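Local coordinates for protein probable UbiX-like flavin prenyltransferase (Escherichia coli, PDB 1SBZ) that probably transfers a dimethylallyl group to reduced FMN, making the prenylated flavin cofactor used by phenolic acid decarboxylase, at residues I84-S87 and M88-A92; H163-V166 and A167-D171; M148-F151 and Y152-P155. All blocks are in the same frame, centred on the assembly; numbering follows the deposited sequence.

In the fold
Contact 1 (84-92) lies at the end of central strand 80-86 of the parallel sheet and binds FMN directly. Contact 2 (163-171) lies on the last helix, 158-170, at its C-terminal half, on the opposite side of the chain's centre. The centres of contacts 1 and 2 are about 18 Å apart. Contact 3 (148-155) is part of the loop leading into that helix, and its centre lies about 12 Å from that of contact 2. The two meet at His164, whose NE2 is 3.6 Å from Ala150 CB. Contact 3 reaches a neighbouring subunit. There the Tyr152 side chain comes within about 4 Å of a bound FMN, so the dodecamer brings contact 3 to a flavin site.

Contact 1 (I84-S87 and M88-A92); sequences IPCS and MKTLA. With FMN (flavin mononucleotide), chain H.
Ser87 OG sits between its own backbone N and carbonyl carbon (chi1 71°), while Thr90 OG1 turns back beside its backbone N (chi1 -75°); both hydroxyls therefore face one phosphate oxygen. This is a strand-to-helix junction of the parallel flavoprotein sheet, with Ser87 as N-cap of helix 88-96. Ser87 OG accepts the capping bond from Thr90 N at 3.1 Å and donates to FMN O3P at 2.6 Å. Thr90 OG1 gives O3P a second bond, also 2.6 Å. Thr8 is a further hydrogen-bond partner of that hydroxyl. The start of the helix thus faces the phosphate, and its dipole would favour the negative charge. Leu91 N bonds to Ser87 O and closes the first turn. Next to this turn, Cys86 SG packs 4.0 Å from Leu91 CB, and both side chains rest on Leu119 of strand 116-121. Selenomethionine Met88 bends back so that its CE lies 3.6 Å from Cys86 O. Gln67 of a neighbouring subunit also bonds the flavin. Lys89 arches along the phosphate ester, and its NZ donates a hydrogen bond to FMN O2P, 2.9 Å. At the isoalloxazine, Met88 N donates to FMN O2 at 2.9 Å, with an N-H...O angle of 172°.

Contact 2 (H163-V166 and A167-D171); sequences HHVV and ARVLD
His164 and Arg168 lie side by side, one helical turn apart, and point the same way. Arg168 CG sits over one face of the imidazole, 4.1 Å from the ring centroid, offset toward the rim in a CH-pi contact. The Arg168 torsion (chi1 -58°) turns CG back beside its own backbone N and so carries it to the ring. The tight part is the apolar flank. Val166 CG1 meets Leu170 CD2 at 3.8 Å, the two side chains running alongside each other. Val165 CG1 and Val169 CG2 are further apart, at 4.2 Å. Val165, Val169 and Leu170 pack on helix 13-24, and Val166 on His177. Val169 also reaches strand 116-121. The loose side is that of His163, partly exposed and with little contact. Arg168 is buried and faces neighbouring subunits. Its strongest partner is Glu113 of one of them, a salt bridge to NH2. It also grips OD2 of partly exposed Asp171 side-on, with NE at 3.3 Å and NH2 at 3.2 Å. The oxygen lies in the guanidinium plane and takes both bonds on its anti side. Arg182 pairs with Asp171 too. Backbone bonds such as Leu170 N to Val166 O, 2.9 Å, mark the i to i+4 pattern of an alpha-helix packed against the parallel sheet of an alpha/beta flavoprotein fold.

Contact 3 (M148-F151 and Y152-P155); sequences MPAF and YNHP
Ala150 O accepts a bond from a water at 3.0 Å, and the same water takes a weak bond from Asn153 ND2. The water thus bridges the two segments where the chain bends. Asn153 ND2 also donates to the backbone of Arg181. On the same carbonyl oxygen, Pro155 CG comes to 3.3 Å, so the proline ring closes over the start of the turn. Its CD lies 3.8 Å from Phe151 CA. The Phe151 ring is a looser neighbour, with CD2 4.4 Å from Pro155 CG. Tyr152 CG lies between its backbone N and carbonyl carbon (chi1 63°). This folds the ring back along the chain, and CE1 touches Ala150 CB at 3.7 Å. Asn153 CG lies over one face of that ring, toward its rim. Residues 151 to 154 form a type I beta turn, closed by a bond of 3.3 Å from His154 N to Phe151 O, though the donor stands well above the carbonyl plane. The loop is clamped to a neighbouring subunit. Arg122 of that subunit bonds the carbonyls of Met148 and Pro149, and its Thr11 bonds Phe151 N. Both residues line its FMN pocket. The Tyr152 side chain is about 4 Å from a bound FMN, and the loop sits beside the flavin site of a neighbouring subunit.

Contact 1 (I84-S87 and M88-A92)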
ATOM      1  N   ILE D  84     -26.863  -3.758  16.627  1.00 17.71           N
ATOM      2  CA  ILE D  84     -26.752  -3.196  17.978  1.00 17.69           C
ATOM      3  C   ILE D  84     -27.064  -4.197  19.110  1.00 17.93           C
ATOM      4  O   ILE D  84     -28.197  -4.680  19.220  1.00 18.30           O
ATOM      5  CB  ILE D  84     -27.650  -1.923  18.090  1.00 18.01           C
ATOM      6  CG1 ILE D  84     -27.521  -1.279  19.471  1.00 17.48           C
ATOM      7  CG2 ILE D  84     -29.124  -2.237  17.701  1.00 17.06           C
ATOM      8  CD1 ILE D  84     -28.230   0.070  19.580  1.00 17.72           C
ATOM      9  N   PRO D  85     -26.062  -4.543  19.929  1.00 17.42           N
ATOM     10  CA  PRO D  85     -24.663  -4.179  19.685  1.00 17.18           C
ATOM     11  C   PRO D  85     -24.106  -5.084  18.601  1.00 16.78           C
ATOM     12  O   PRO D  85     -24.724  -6.107  18.273  1.00 16.64           O
ATOM     13  CB  PRO D  85     -23.982  -4.516  21.012  1.00 17.44           C
ATOM     14  CG  PRO D  85     -24.796  -5.669  21.549  1.00 17.38           C
ATOM     15  CD  PRO D  85     -26.218  -5.357  21.148  1.00 17.20           C
ATOM     16  N   CYS D  86     -22.954  -4.712  18.053  1.00 16.35           N
ATOM     17  CA  CYS D  86     -22.289  -5.520  17.037  1.00 15.41           C
ATOM     18  C   CYS D  86     -21.023  -6.135  17.633  1.00 14.97           C
ATOM     19  O   CYS D  86     -20.126  -5.427  18.111  1.00 14.96           O
ATOM     20  CB  CYS D  86     -21.975  -4.675  15.794  1.00 15.59           C
ATOM     21  SG  CYS D  86     -21.153  -5.579  14.457  1.00 15.87           S
ATOM     22  N   SER D  87     -20.968  -7.458  17.632  1.00 14.04           N
ATOM     23  CA  SER D  87     -19.817  -8.180  18.141  1.00 13.77           C
ATOM     24  C   SER D  87     -18.685  -8.102  17.120  1.00 13.77           C
ATOM     25  O   SER D  87     -18.908  -7.755  15.952  1.00 12.60           O
ATOM     26  CB  SER D  87     -20.194  -9.641  18.366  1.00 13.84           C
ATOM     27  OG  SER D  87     -20.361 -10.283  17.114  1.00 12.81           O
HETATM   28  N   MSE D  88     -17.486  -8.468  17.563  1.00 14.18           N
HETATM   29  CA  MSE D  88     -16.299  -8.477  16.715  1.00 14.78           C
HETATM   30  C   MSE D  88     -16.367  -9.556  15.652  1.00 14.79           C
HETATM   31  O   MSE D  88     -15.888  -9.357  14.535  1.00 14.78           O
HETATM   32  CB  MSE D  88     -15.026  -8.623  17.561  1.00 15.15           C
HETATM   33  CG  MSE D  88     -14.789  -7.463  18.531  1.00 15.16           C
HETATM   34 SE   MSE D  88     -14.682  -5.691  17.677  1.00 20.93          SE
HETATM   35  CE  MSE D  88     -16.563  -5.056  17.893  1.00 16.48           C
ATOM     36  N   LYS D  89     -16.986 -10.685  15.990  1.00 15.25           N
ATOM     37  CA  LYS D  89     -17.203 -11.761  15.022  1.00 15.60           C
ATOM     38  C   LYS D  89     -18.114 -11.292  13.879  1.00 15.36           C
ATOM     39  O   LYS D  89     -17.814 -11.500  12.701  1.00 15.27           O
ATOM     40  CB  LYS D  89     -17.728 -13.033  15.733  1.00 16.15           C
ATOM     41  CG  LYS D  89     -19.134 -13.527  15.369  1.00 18.34           C
ATOM     42  CD  LYS D  89     -19.100 -14.473  14.204  1.00 20.55           C
ATOM     43  CE  LYS D  89     -20.216 -15.482  14.265  1.00 20.30           C
ATOM     44  NZ  LYS D  89     -21.509 -15.001  13.712  1.00 22.76           N
ATOM     45  N   THR D  90     -19.223 -10.652  14.224  1.00 15.18           N
ATOM     46  CA  THR D  90     -20.151 -10.167  13.210  1.00 15.34           C
ATOM     47  C   THR D  90     -19.516  -9.063  12.364  1.00 15.24           C
ATOM     48  O   THR D  90     -19.635  -9.067  11.140  1.00 15.01           O
ATOM     49  CB  THR D  90     -21.467  -9.715  13.858  1.00 15.30           C
ATOM     50  OG1 THR D  90     -22.218 -10.877  14.240  1.00 14.74           O
ATOM     51  CG2 THR D  90     -22.363  -9.032  12.842  1.00 15.00           C
ATOM     52  N   LEU D  91     -18.834  -8.137  13.031  1.00 15.30           N
ATOM     53  CA  LEU D  91     -18.064  -7.082  12.365  1.00 15.63           C
ATOM     54  C   LEU D  91     -17.078  -7.673  11.348  1.00 15.38           C
ATOM     55  O   LEU D  91     -17.017  -7.227  10.195  1.00 15.91           O
ATOM     56  CB  LEU D  91     -17.321  -6.250  13.422  1.00 15.47           C
ATOM     57  CG  LEU D  91     -16.499  -4.990  13.099  1.00 16.34           C
ATOM     58  CD1 LEU D  91     -15.220  -5.324  12.422  1.00 18.64           C
ATOM     59  CD2 LEU D  91     -17.258  -3.980  12.280  1.00 15.95           C
ATOM     60  N   ALA D  92     -16.323  -8.677  11.784  1.00 15.49           N
ATOM     61  CA  ALA D  92     -15.335  -9.347  10.946  1.00 15.50           C
ATOM     62  C   ALA D  92     -15.961 -10.052   9.749  1.00 15.74           C
ATOM     63  O   ALA D  92     -15.414 -10.021   8.651  1.00 16.14           O
ATOM     64  CB  ALA D  92     -14.533 -10.331  11.769  1.00 15.64           C
TER
HETATM   65  N1  FMN H1404     -17.944 -10.578  21.756  1.00 19.94           N
HETATM   66  C2  FMN H1404     -17.511  -9.321  21.399  1.00 19.80           C
HETATM   67  O2  FMN H1404     -16.978  -9.187  20.304  1.00 19.54           O
HETATM   68  N3  FMN H1404     -17.676  -8.255  22.261  1.00 19.41           N
HETATM   69  C4  FMN H1404     -18.290  -8.453  23.493  1.00 20.13           C
HETATM   70  O4  FMN H1404     -18.660  -7.464  24.134  1.00 19.17           O
HETATM   71  C4A FMN H1404     -18.734  -9.739  23.852  1.00 20.00           C
HETATM   72  N5  FMN H1404     -19.353  -9.979  25.068  1.00 19.99           N
HETATM   73  C5A FMN H1404     -19.789 -11.259  25.397  1.00 19.59           C
HETATM   74  C6  FMN H1404     -20.418 -11.496  26.623  1.00 20.25           C
HETATM   75  C7  FMN H1404     -20.863 -12.783  26.960  1.00 20.58           C
HETATM   76  C7M FMN H1404     -21.850 -12.920  28.092  1.00 22.80           C
HETATM   77  C8  FMN H1404     -20.673 -13.840  26.061  1.00 20.26           C
HETATM   78  C8M FMN H1404     -21.354 -15.173  26.256  1.00 21.90           C
HETATM   79  C9  FMN H1404     -20.046 -13.598  24.843  1.00 19.80           C
HETATM   80  C9A FMN H1404     -19.605 -12.313  24.503  1.00 19.77           C
HETATM   81  N10 FMN H1404     -18.976 -12.082  23.283  1.00 19.67           N
HETATM   82  C10 FMN H1404     -18.546 -10.803  22.968  1.00 19.64           C
HETATM   83  C1' FMN H1404     -18.530 -13.246  22.438  1.00 19.09           C
HETATM   84  C2' FMN H1404     -19.508 -13.446  21.284  1.00 19.54           C
HETATM   85  O2' FMN H1404     -20.809 -13.635  21.801  1.00 20.58           O
HETATM   86  C3' FMN H1404     -19.094 -14.601  20.365  1.00 19.64           C
HETATM   87  O3' FMN H1404     -17.947 -14.223  19.618  1.00 19.41           O
HETATM   88  C4' FMN H1404     -20.212 -15.067  19.424  1.00 18.98           C
HETATM   89  O4' FMN H1404     -19.730 -16.026  18.502  1.00 19.54           O
HETATM   90  C5' FMN H1404     -20.835 -13.924  18.630  1.00 19.18           C
HETATM   91  O5' FMN H1404     -21.691 -14.447  17.628  1.00 19.00           O
HETATM   92  P   FMN H1404     -22.775 -13.465  16.953  1.00 19.44           P
HETATM   93  O1P FMN H1404     -23.832 -13.172  17.998  1.00 20.50           O
HETATM   94  O2P FMN H1404     -23.342 -14.182  15.764  1.00 18.37           O
HETATM   95  O3P FMN H1404     -22.086 -12.183  16.524  1.00 18.94           O

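Contact 2 (H163-V166 and A167-D171)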
ATOM      1  N   HIS D 163     -29.911   5.414  26.840  1.00 26.29           N
ATOM      2  CA  HIS D 163     -30.801   6.269  26.061  1.00 27.01           C
ATOM      3  C   HIS D 163     -30.067   7.327  25.254  1.00 26.68           C
ATOM      4  O   HIS D 163     -30.517   7.710  24.173  1.00 26.52           O
ATOM      5  CB  HIS D 163     -31.885   6.889  26.945  1.00 27.59           C
ATOM      6  CG  HIS D 163     -32.944   5.908  27.342  1.00 30.15           C
ATOM      7  ND1 HIS D 163     -33.924   5.481  26.471  1.00 32.89           N
ATOM      8  CD2 HIS D 163     -33.154   5.239  28.503  1.00 32.06           C
ATOM      9  CE1 HIS D 163     -34.699   4.601  27.083  1.00 33.61           C
ATOM     10  NE2 HIS D 163     -34.252   4.435  28.315  1.00 32.89           N
ATOM     11  N   HIS D 164     -28.938   7.789  25.779  1.00 26.39           N
ATOM     12  CA  HIS D 164     -28.113   8.737  25.058  1.00 26.14           C
ATOM     13  C   HIS D 164     -27.468   8.071  23.846  1.00 25.77           C
ATOM     14  O   HIS D 164     -27.425   8.655  22.770  1.00 25.26           O
ATOM     15  CB  HIS D 164     -27.048   9.339  25.970  1.00 26.52           C
ATOM     16  CG  HIS D 164     -26.256  10.427  25.317  1.00 27.71           C
ATOM     17  ND1 HIS D 164     -26.736  11.711  25.174  1.00 28.46           N
ATOM     18  CD2 HIS D 164     -25.031  10.415  24.740  1.00 29.46           C
ATOM     19  CE1 HIS D 164     -25.832  12.448  24.551  1.00 29.83           C
ATOM     20  NE2 HIS D 164     -24.788  11.687  24.277  1.00 29.92           N
ATOM     21  N   VAL D 165     -26.963   6.851  24.036  1.00 25.30           N
ATOM     22  CA  VAL D 165     -26.369   6.076  22.949  1.00 24.76           C
ATOM     23  C   VAL D 165     -27.415   5.844  21.867  1.00 24.53           C
ATOM     24  O   VAL D 165     -27.169   6.120  20.697  1.00 24.65           O
ATOM     25  CB  VAL D 165     -25.784   4.720  23.445  1.00 24.72           C
ATOM     26  CG1 VAL D 165     -25.385   3.835  22.276  1.00 24.26           C
ATOM     27  CG2 VAL D 165     -24.588   4.950  24.371  1.00 24.12           C
ATOM     28  N   VAL D 166     -28.587   5.359  22.274  1.00 24.53           N
ATOM     29  CA  VAL D 166     -29.698   5.097  21.363  1.00 24.41           C
ATOM     30  C   VAL D 166     -30.068   6.339  20.543  1.00 24.78           C
ATOM     31  O   VAL D 166     -30.208   6.254  19.325  1.00 25.04           O
ATOM     32  CB  VAL D 166     -30.941   4.550  22.112  1.00 24.38           C
ATOM     33  CG1 VAL D 166     -32.185   4.616  21.229  1.00 24.24           C
ATOM     34  CG2 VAL D 166     -30.697   3.120  22.591  1.00 23.25           C
ATOM     35  N   ALA D 167     -30.217   7.483  21.210  1.00 24.96           N
ATOM     36  CA  ALA D 167     -30.498   8.756  20.526  1.00 25.25           C
ATOM     37  C   ALA D 167     -29.460   9.100  19.453  1.00 25.36           C
ATOM     38  O   ALA D 167     -29.813   9.544  18.362  1.00 25.06           O
ATOM     39  CB  ALA D 167     -30.612   9.894  21.531  1.00 24.93           C
ATOM     40  N   ARG D 168     -28.189   8.882  19.775  1.00 25.81           N
ATOM     41  CA  ARG D 168     -27.085   9.220  18.880  1.00 26.82           C
ATOM     42  C   ARG D 168     -26.953   8.228  17.725  1.00 27.12           C
ATOM     43  O   ARG D 168     -26.472   8.589  16.648  1.00 27.31           O
ATOM     44  CB  ARG D 168     -25.773   9.338  19.662  1.00 26.65           C
ATOM     45  CG  ARG D 168     -25.795  10.384  20.797  1.00 28.14           C
ATOM     46  CD  ARG D 168     -25.163  11.755  20.469  1.00 29.75           C
ATOM     47  NE  ARG D 168     -25.429  12.144  19.089  1.00 30.81           N
ATOM     48  CZ  ARG D 168     -24.506  12.399  18.169  1.00 29.34           C
ATOM     49  NH1 ARG D 168     -23.212  12.366  18.457  1.00 28.13           N
ATOM     50  NH2 ARG D 168     -24.897  12.717  16.947  1.00 29.74           N
ATOM     51  N   VAL D 169     -27.377   6.983  17.957  1.00 27.83           N
ATOM     52  CA  VAL D 169     -27.506   5.992  16.887  1.00 28.30           C
ATOM     53  C   VAL D 169     -28.638   6.405  15.930  1.00 28.88           C
ATOM     54  O   VAL D 169     -28.439   6.440  14.714  1.00 29.16           O
ATOM     55  CB  VAL D 169     -27.722   4.549  17.436  1.00 28.26           C
ATOM     56  CG1 VAL D 169     -27.965   3.557  16.299  1.00 28.11           C
ATOM     57  CG2 VAL D 169     -26.523   4.098  18.262  1.00 27.89           C
ATOM     58  N   LEU D 170     -29.804   6.738  16.491  1.00 29.19           N
ATOM     59  CA  LEU D 170     -30.971   7.196  15.718  1.00 29.43           C
ATOM     60  C   LEU D 170     -30.709   8.436  14.860  1.00 29.42           C
ATOM     61  O   LEU D 170     -31.249   8.543  13.757  1.00 29.33           O
ATOM     62  CB  LEU D 170     -32.156   7.462  16.646  1.00 29.51           C
ATOM     63  CG  LEU D 170     -33.214   6.377  16.875  1.00 30.57           C
ATOM     64  CD1 LEU D 170     -32.718   4.971  16.563  1.00 31.16           C
ATOM     65  CD2 LEU D 170     -33.745   6.473  18.301  1.00 30.86           C
ATOM     66  N   ASP D 171     -29.890   9.360  15.369  1.00 29.51           N
ATOM     67  CA  ASP D 171     -29.439  10.528  14.601  1.00 29.93           C
ATOM     68  C   ASP D 171     -28.948  10.150  13.201  1.00 30.17           C
ATOM     69  O   ASP D 171     -29.098  10.927  12.258  1.00 29.89           O
ATOM     70  CB  ASP D 171     -28.318  11.268  15.340  1.00 30.25           C
ATOM     71  CG  ASP D 171     -28.836  12.202  16.422  1.00 30.72           C
ATOM     72  OD1 ASP D 171     -30.066  12.428  16.488  1.00 31.38           O
ATOM     73  OD2 ASP D 171     -28.078  12.765  17.243  1.00 30.98           O
TER

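Contact 3 (M148-F151 and Y152-P155)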
HETATM    1  N   MSE D 148     -20.133   4.612  23.517  1.00 19.08           N
HETATM    2  CA  MSE D 148     -19.284   5.375  24.433  1.00 19.58           C
HETATM    3  C   MSE D 148     -20.100   6.356  25.285  1.00 19.50           C
HETATM    4  O   MSE D 148     -20.748   7.239  24.734  1.00 18.90           O
HETATM    5  CB  MSE D 148     -18.273   6.187  23.622  1.00 19.95           C
HETATM    6  CG  MSE D 148     -17.522   5.390  22.577  1.00 21.22           C
HETATM    7 SE   MSE D 148     -15.700   5.191  23.133  1.00 26.14          SE
HETATM    8  CE  MSE D 148     -14.855   4.770  21.350  1.00 21.33           C
ATOM      9  N   PRO D 149     -20.053   6.216  26.613  1.00 19.49           N
ATOM     10  CA  PRO D 149     -20.779   7.115  27.511  1.00 19.63           C
ATOM     11  C   PRO D 149     -20.372   8.582  27.418  1.00 19.70           C
ATOM     12  O   PRO D 149     -19.198   8.899  27.210  1.00 19.03           O
ATOM     13  CB  PRO D 149     -20.472   6.554  28.904  1.00 19.60           C
ATOM     14  CG  PRO D 149     -19.270   5.750  28.740  1.00 19.99           C
ATOM     15  CD  PRO D 149     -19.346   5.159  27.362  1.00 19.32           C
ATOM     16  N   ALA D 150     -21.372   9.453  27.528  1.00 20.20           N
ATOM     17  CA  ALA D 150     -21.185  10.892  27.620  1.00 20.77           C
ATOM     18  C   ALA D 150     -21.457  11.297  29.067  1.00 21.38           C
ATOM     19  O   ALA D 150     -22.376  10.770  29.698  1.00 21.67           O
ATOM     20  CB  ALA D 150     -22.134  11.607  26.682  1.00 20.40           C
ATOM     21  N   PHE D 151     -20.653  12.215  29.594  1.00 21.99           N
ATOM     22  CA  PHE D 151     -20.771  12.637  30.993  1.00 22.93           C
ATOM     23  C   PHE D 151     -21.138  14.124  31.131  1.00 23.82           C
ATOM     24  O   PHE D 151     -21.360  14.616  32.237  1.00 23.77           O
ATOM     25  CB  PHE D 151     -19.472  12.342  31.762  1.00 22.27           C
ATOM     26  CG  PHE D 151     -19.148  10.878  31.870  1.00 22.65           C
ATOM     27  CD1 PHE D 151     -18.491  10.215  30.840  1.00 21.73           C
ATOM     28  CD2 PHE D 151     -19.505  10.157  33.003  1.00 21.87           C
ATOM     29  CE1 PHE D 151     -18.188   8.850  30.936  1.00 22.29           C
ATOM     30  CE2 PHE D 151     -19.208   8.789  33.099  1.00 22.69           C
ATOM     31  CZ  PHE D 151     -18.552   8.140  32.066  1.00 21.66           C
ATOM     32  N   TYR D 152     -21.197  14.831  30.008  1.00 24.85           N
ATOM     33  CA  TYR D 152     -21.449  16.272  30.031  1.00 26.35           C
ATOM     34  C   TYR D 152     -22.892  16.627  30.391  1.00 27.19           C
ATOM     35  O   TYR D 152     -23.168  17.749  30.835  1.00 27.38           O
ATOM     36  CB  TYR D 152     -21.050  16.920  28.702  1.00 26.51           C
ATOM     37  CG  TYR D 152     -21.834  16.446  27.495  1.00 27.36           C
ATOM     38  CD1 TYR D 152     -21.294  15.504  26.616  1.00 27.63           C
ATOM     39  CD2 TYR D 152     -23.102  16.957  27.216  1.00 27.80           C
ATOM     40  CE1 TYR D 152     -22.005  15.073  25.497  1.00 27.67           C
ATOM     41  CE2 TYR D 152     -23.817  16.531  26.102  1.00 28.68           C
ATOM     42  CZ  TYR D 152     -23.262  15.588  25.253  1.00 27.44           C
ATOM     43  OH  TYR D 152     -23.969  15.173  24.154  1.00 28.58           O
ATOM     44  N   ASN D 153     -23.803  15.681  30.166  1.00 28.19           N
ATOM     45  CA  ASN D 153     -25.228  15.875  30.451  1.00 29.28           C
ATOM     46  C   ASN D 153     -25.609  15.299  31.817  1.00 30.02           C
ATOM     47  O   ASN D 153     -26.791  15.138  32.129  1.00 30.30           O
ATOM     48  CB  ASN D 153     -26.087  15.272  29.332  1.00 29.23           C
ATOM     49  CG  ASN D 153     -25.644  13.866  28.943  1.00 28.92           C
ATOM     50  OD1 ASN D 153     -24.905  13.209  29.671  1.00 27.70           O
ATOM     51  ND2 ASN D 153     -26.095  13.406  27.789  1.00 29.07           N
ATOM     52  N   HIS D 154     -24.581  15.006  32.619  1.00 30.61           N
ATOM     53  CA  HIS D 154     -24.705  14.502  33.998  1.00 31.36           C
ATOM     54  C   HIS D 154     -25.623  13.289  34.170  1.00 31.41           C
ATOM     55  O   HIS D 154     -26.652  13.372  34.850  1.00 31.36           O
ATOM     56  CB  HIS D 154     -25.083  15.638  34.958  1.00 31.71           C
ATOM     57  CG  HIS D 154     -24.172  16.816  34.860  1.00 33.01           C
ATOM     58  ND1 HIS D 154     -24.509  17.962  34.171  1.00 35.24           N
ATOM     59  CD2 HIS D 154     -22.918  17.013  35.327  1.00 34.16           C
ATOM     60  CE1 HIS D 154     -23.511  18.824  34.238  1.00 34.64           C
ATOM     61  NE2 HIS D 154     -22.531  18.271  34.930  1.00 35.25           N
ATOM     62  N   PRO D 155     -25.252  12.165  33.549  1.00 31.32           N
ATOM     63  CA  PRO D 155     -25.982  10.915  33.732  1.00 31.13           C
ATOM     64  C   PRO D 155     -25.853  10.393  35.164  1.00 31.25           C
ATOM     65  O   PRO D 155     -24.867  10.683  35.858  1.00 30.72           O
ATOM     66  CB  PRO D 155     -25.289   9.959  32.757  1.00 31.00           C
ATOM     67  CG  PRO D 155     -23.921  10.516  32.606  1.00 31.30           C
ATOM     68  CD  PRO D 155     -24.116  12.002  32.620  1.00 31.08           C
TER
HETATM   69  O   HOH W   1     -25.196  10.356  28.796  1.00 29.04           O